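Ribonucleotide monophosphatase NagD (PDB 2C4N) removes phosphate from nucleotides as a magnesium-dependent phosphatase of the HAD superfamily, probably accepting a broad range of phosphorylated substrates. Local coordinates at residues S71-Q82 / A138-D146. Numbering follows the deposited sequence.
Sequences SAMATADFLRRQ and ARFIATNPD
Gln82, which follows helix 71-80 in the chain, reaches Arg139 on strand 139-142 in the α/β cap domain, consistent with the C2-type cap of NagD-family HAD phosphatases; the helix packs on the cap's parallel sheet, roughly antiparallel to the strand (152°), the axes 10.1 Å apart at closest. From CB outward, Gln82 closes on Arg139 NH2 step by step: CB at 4.1 Å, CG nearer, CD at 3.6 Å. A bend at chi2 (-52°) folds the amide back over the Phe78 ring, where NE2 sits above the centre of one face and donates to Phe78 O at 3.0 Å. OE1 accepts from Arg139 NH2 at 2.9 Å; NH2 approaches from above the carbonyl plane of Gln82, while OE1 lies at the guanidinium edge, the two flat groups standing 84° apart. A water joins OE1 to Arg139 NH1, and NH2 also donates to Pro234 O of the second subunit. With an alanine here the amide is gone, and Arg139 NH2 would probably lose its Gln82 acceptor, keeping Pro234 O, while Phe78 O would lose the NE2 donor. Further along, Ile141 CD1 meets Phe78 CE1 at 4.0 Å, while Leu79 packs against Ile141 CG1. At the start of the helix Ser71 packs on Thr143, its OG hydrogen-bonded to Asn43 O. Beyond Thr143 the chain runs to Asp146, thought to confer substrate specificity, whose OD2 accepts from Asn144 ND2. Thr75 OG1 donates to Ser71 O and rests 3.5 Å from Thr143 CG2.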
loop_
_atom_site.group_PDB
_atom_site.type_symbol
_atom_site.label_atom_id
_atom_site.label_comp_id
_atom_site.label_asym_id
_atom_site.label_seq_id
_atom_site.Cartn_x
_atom_site.Cartn_y
_atom_site.Cartn_z
ATOM N N SER A 71 14.551 15.968 -15.259
ATOM C CA SER A 71 13.429 16.171 -14.354
ATOM C C SER A 71 13.619 17.448 -13.541
ATOM O O SER A 71 12.659 17.976 -12.990
ATOM C CB SER A 71 13.268 14.975 -13.409
ATOM O OG SER A 71 14.435 14.762 -12.642
ATOM N N ALA A 72 14.856 17.941 -13.461
ATOM C CA ALA A 72 15.131 19.169 -12.713
ATOM C C ALA A 72 14.662 20.360 -13.536
ATOM O O ALA A 72 14.045 21.288 -13.021
ATOM C CB ALA A 72 16.631 19.289 -12.397
ATOM N N MET A 73 14.961 20.322 -14.827
ATOM C CA MET A 73 14.542 21.377 -15.743
ATOM C C MET A 73 13.021 21.385 -15.829
ATOM O O MET A 73 12.395 22.440 -15.815
ATOM C CB MET A 73 15.141 21.127 -17.130
ATOM C CG MET A 73 16.663 21.131 -17.146
ATOM S SD MET A 73 17.298 20.692 -18.762
ATOM C CE MET A 73 19.070 20.676 -18.468
ATOM N N ALA A 74 12.439 20.194 -15.922
ATOM C CA ALA A 74 10.991 20.045 -16.008
ATOM C C ALA A 74 10.316 20.565 -14.749
ATOM O O ALA A 74 9.258 21.188 -14.816
ATOM C CB ALA A 74 10.625 18.576 -16.239
ATOM N N THR A 75 10.936 20.319 -13.599
ATOM C CA THR A 75 10.385 20.788 -12.329
ATOM C C THR A 75 10.419 22.315 -12.285
ATOM O O THR A 75 9.468 22.954 -11.841
ATOM C CB THR A 75 11.177 20.223 -11.134
ATOM O OG1 THR A 75 11.017 18.798 -11.089
ATOM C CG2 THR A 75 10.687 20.837 -9.828
ATOM N N ALA A 76 11.513 22.900 -12.759
ATOM C CA ALA A 76 11.631 24.355 -12.782
ATOM C C ALA A 76 10.568 24.925 -13.717
ATOM O O ALA A 76 9.927 25.922 -13.399
ATOM C CB ALA A 76 13.033 24.772 -13.256
ATOM N N ASP A 77 10.378 24.283 -14.868
ATOM C CA ASP A 77 9.383 24.737 -15.834
ATOM C C ASP A 77 7.986 24.637 -15.247
ATOM O O ASP A 77 7.130 25.476 -15.513
ATOM C CB ASP A 77 9.450 23.915 -17.125
ATOM C CG ASP A 77 10.604 24.325 -18.022
ATOM O OD1 ASP A 77 11.068 25.477 -17.901
ATOM O OD2 ASP A 77 11.032 23.507 -18.864
ATOM N N PHE A 78 7.759 23.599 -14.449
ATOM C CA PHE A 78 6.471 23.392 -13.802
ATOM C C PHE A 78 6.198 24.515 -12.799
ATOM O O PHE A 78 5.114 25.092 -12.775
ATOM C CB PHE A 78 6.477 22.031 -13.096
ATOM C CG PHE A 78 5.287 21.789 -12.205
ATOM C CD1 PHE A 78 5.239 22.326 -10.919
ATOM C CD2 PHE A 78 4.214 21.021 -12.648
ATOM C CE1 PHE A 78 4.144 22.101 -10.088
ATOM C CE2 PHE A 78 3.113 20.791 -11.822
ATOM C CZ PHE A 78 3.076 21.333 -10.541
ATOM N N LEU A 79 7.201 24.827 -11.989
ATOM C CA LEU A 79 7.083 25.852 -10.957
ATOM C C LEU A 79 7.062 27.287 -11.484
ATOM O O LEU A 79 6.509 28.186 -10.841
ATOM C CB LEU A 79 8.216 25.674 -9.946
ATOM C CG LEU A 79 8.132 24.343 -9.185
ATOM C CD1 LEU A 79 9.377 24.123 -8.349
ATOM C CD2 LEU A 79 6.891 24.351 -8.314
ATOM N N ARG A 80 7.673 27.503 -12.642
ATOM C CA ARG A 80 7.699 28.828 -13.249
ATOM C C ARG A 80 6.281 29.343 -13.411
ATOM O O ARG A 80 5.998 30.506 -13.135
ATOM C CB ARG A 80 8.351 28.777 -14.632
ATOM C CG ARG A 80 9.812 29.155 -14.671
ATOM C CD ARG A 80 10.266 29.361 -16.112
ATOM N NE ARG A 80 11.692 29.658 -16.184
ATOM C CZ ARG A 80 12.654 28.744 -16.157
ATOM N NH1 ARG A 80 12.353 27.456 -16.069
ATOM N NH2 ARG A 80 13.921 29.128 -16.203
ATOM N N ARG A 81 5.396 28.458 -13.857
ATOM C CA ARG A 81 4.001 28.806 -14.098
ATOM C C ARG A 81 3.150 28.815 -12.835
ATOM O O ARG A 81 1.929 28.934 -12.913
ATOM C CB ARG A 81 3.375 27.828 -15.099
ATOM C CG ARG A 81 4.364 26.960 -15.881
ATOM C CD ARG A 81 4.230 27.179 -17.388
ATOM N NE ARG A 81 4.677 26.031 -18.180
ATOM C CZ ARG A 81 3.962 24.925 -18.366
ATOM N NH1 ARG A 81 2.762 24.809 -17.816
ATOM N NH2 ARG A 81 4.440 23.937 -19.114
ATOM N N GLN A 82 3.782 28.685 -11.674
ATOM C CA GLN A 82 3.023 28.665 -10.432
ATOM C C GLN A 82 3.128 29.957 -9.640
ATOM O O GLN A 82 4.091 30.708 -9.771
ATOM C CB GLN A 82 3.479 27.508 -9.536
ATOM C CG GLN A 82 3.465 26.128 -10.184
ATOM C CD GLN A 82 2.146 25.779 -10.842
ATOM O OE1 GLN A 82 1.078 26.028 -10.289
ATOM N NE2 GLN A 82 2.216 25.183 -12.029
ATOM N N ALA A 138 2.429 22.882 2.871
ATOM C CA ALA A 138 3.282 23.288 1.761
ATOM C C ALA A 138 3.015 22.396 0.551
ATOM O O ALA A 138 2.712 21.209 0.702
ATOM C CB ALA A 138 4.741 23.192 2.171
ATOM N N ARG A 139 3.116 22.962 -0.650
ATOM C CA ARG A 139 2.904 22.179 -1.866
ATOM C C ARG A 139 4.109 21.249 -2.060
ATOM O O ARG A 139 5.247 21.700 -2.222
ATOM C CB ARG A 139 2.703 23.125 -3.058
ATOM C CG ARG A 139 1.425 23.967 -2.907
ATOM C CD ARG A 139 1.326 25.094 -3.932
ATOM N NE ARG A 139 1.220 24.607 -5.306
ATOM C CZ ARG A 139 1.036 25.395 -6.363
ATOM N NH1 ARG A 139 0.937 26.707 -6.198
ATOM N NH2 ARG A 139 0.954 24.875 -7.580
ATOM N N PHE A 140 3.830 19.948 -2.035
ATOM C CA PHE A 140 4.830 18.881 -2.126
ATOM C C PHE A 140 5.118 18.413 -3.568
ATOM O O PHE A 140 4.292 17.751 -4.197
ATOM C CB PHE A 140 4.325 17.720 -1.252
ATOM C CG PHE A 140 5.367 16.683 -0.899
ATOM C CD1 PHE A 140 6.729 16.912 -1.088
ATOM C CD2 PHE A 140 4.965 15.473 -0.335
ATOM C CE1 PHE A 140 7.676 15.943 -0.722
ATOM C CE2 PHE A 140 5.894 14.500 0.037
ATOM C CZ PHE A 140 7.253 14.732 -0.156
ATOM N N ILE A 141 6.299 18.767 -4.074
ATOM C CA ILE A 141 6.717 18.417 -5.434
ATOM C C ILE A 141 8.030 17.640 -5.395
ATOM O O ILE A 141 8.925 17.966 -4.614
ATOM C CB ILE A 141 6.981 19.684 -6.294
ATOM C CG1 ILE A 141 5.854 20.705 -6.115
ATOM C CG2 ILE A 141 7.133 19.293 -7.752
ATOM C CD1 ILE A 141 4.507 20.229 -6.587
ATOM N N ALA A 142 8.156 16.634 -6.256
ATOM C CA ALA A 142 9.374 15.828 -6.315
ATOM C C ALA A 142 9.770 15.638 -7.776
ATOM O O ALA A 142 8.909 15.496 -8.645
ATOM C CB ALA A 142 9.147 14.475 -5.641
ATOM N N THR A 143 11.071 15.624 -8.053
ATOM C CA THR A 143 11.539 15.486 -9.430
ATOM C C THR A 143 11.231 14.155 -10.113
ATOM O O THR A 143 10.790 14.138 -11.260
ATOM C CB THR A 143 13.064 15.766 -9.541
ATOM O OG1 THR A 143 13.794 14.862 -8.708
ATOM C CG2 THR A 143 13.371 17.194 -9.124
ATOM N N ASN A 144 11.456 13.037 -9.428
ATOM C CA ASN A 144 11.199 11.732 -10.039
ATOM C C ASN A 144 10.939 10.660 -8.976
ATOM O O ASN A 144 11.507 10.706 -7.890
ATOM C CB ASN A 144 12.383 11.333 -10.939
ATOM C CG ASN A 144 13.705 11.253 -10.183
ATOM O OD1 ASN A 144 14.169 12.234 -9.598
ATOM N ND2 ASN A 144 14.320 10.074 -10.202
ATOM N N PRO A 145 10.086 9.674 -9.290
ATOM C CA PRO A 145 9.734 8.592 -8.364
ATOM C C PRO A 145 10.747 7.465 -8.160
ATOM O O PRO A 145 10.586 6.646 -7.254
ATOM C CB PRO A 145 8.414 8.084 -8.929
ATOM C CG PRO A 145 8.639 8.203 -10.414
ATOM C CD PRO A 145 9.345 9.550 -10.561
ATOM N N ASP A 146 11.778 7.414 -8.993
ATOM C CA ASP A 146 12.794 6.369 -8.879
ATOM C C ASP A 146 13.320 6.265 -7.444
ATOM O O ASP A 146 13.692 7.275 -6.841
ATOM C CB ASP A 146 13.935 6.676 -9.844
ATOM C CG ASP A 146 13.452 6.834 -11.264
ATOM O OD1 ASP A 146 13.417 5.825 -12.000
ATOM O OD2 ASP A 146 13.089 7.966 -11.641
HETATM O O HOH W 1 -0.111 28.114 -8.611
#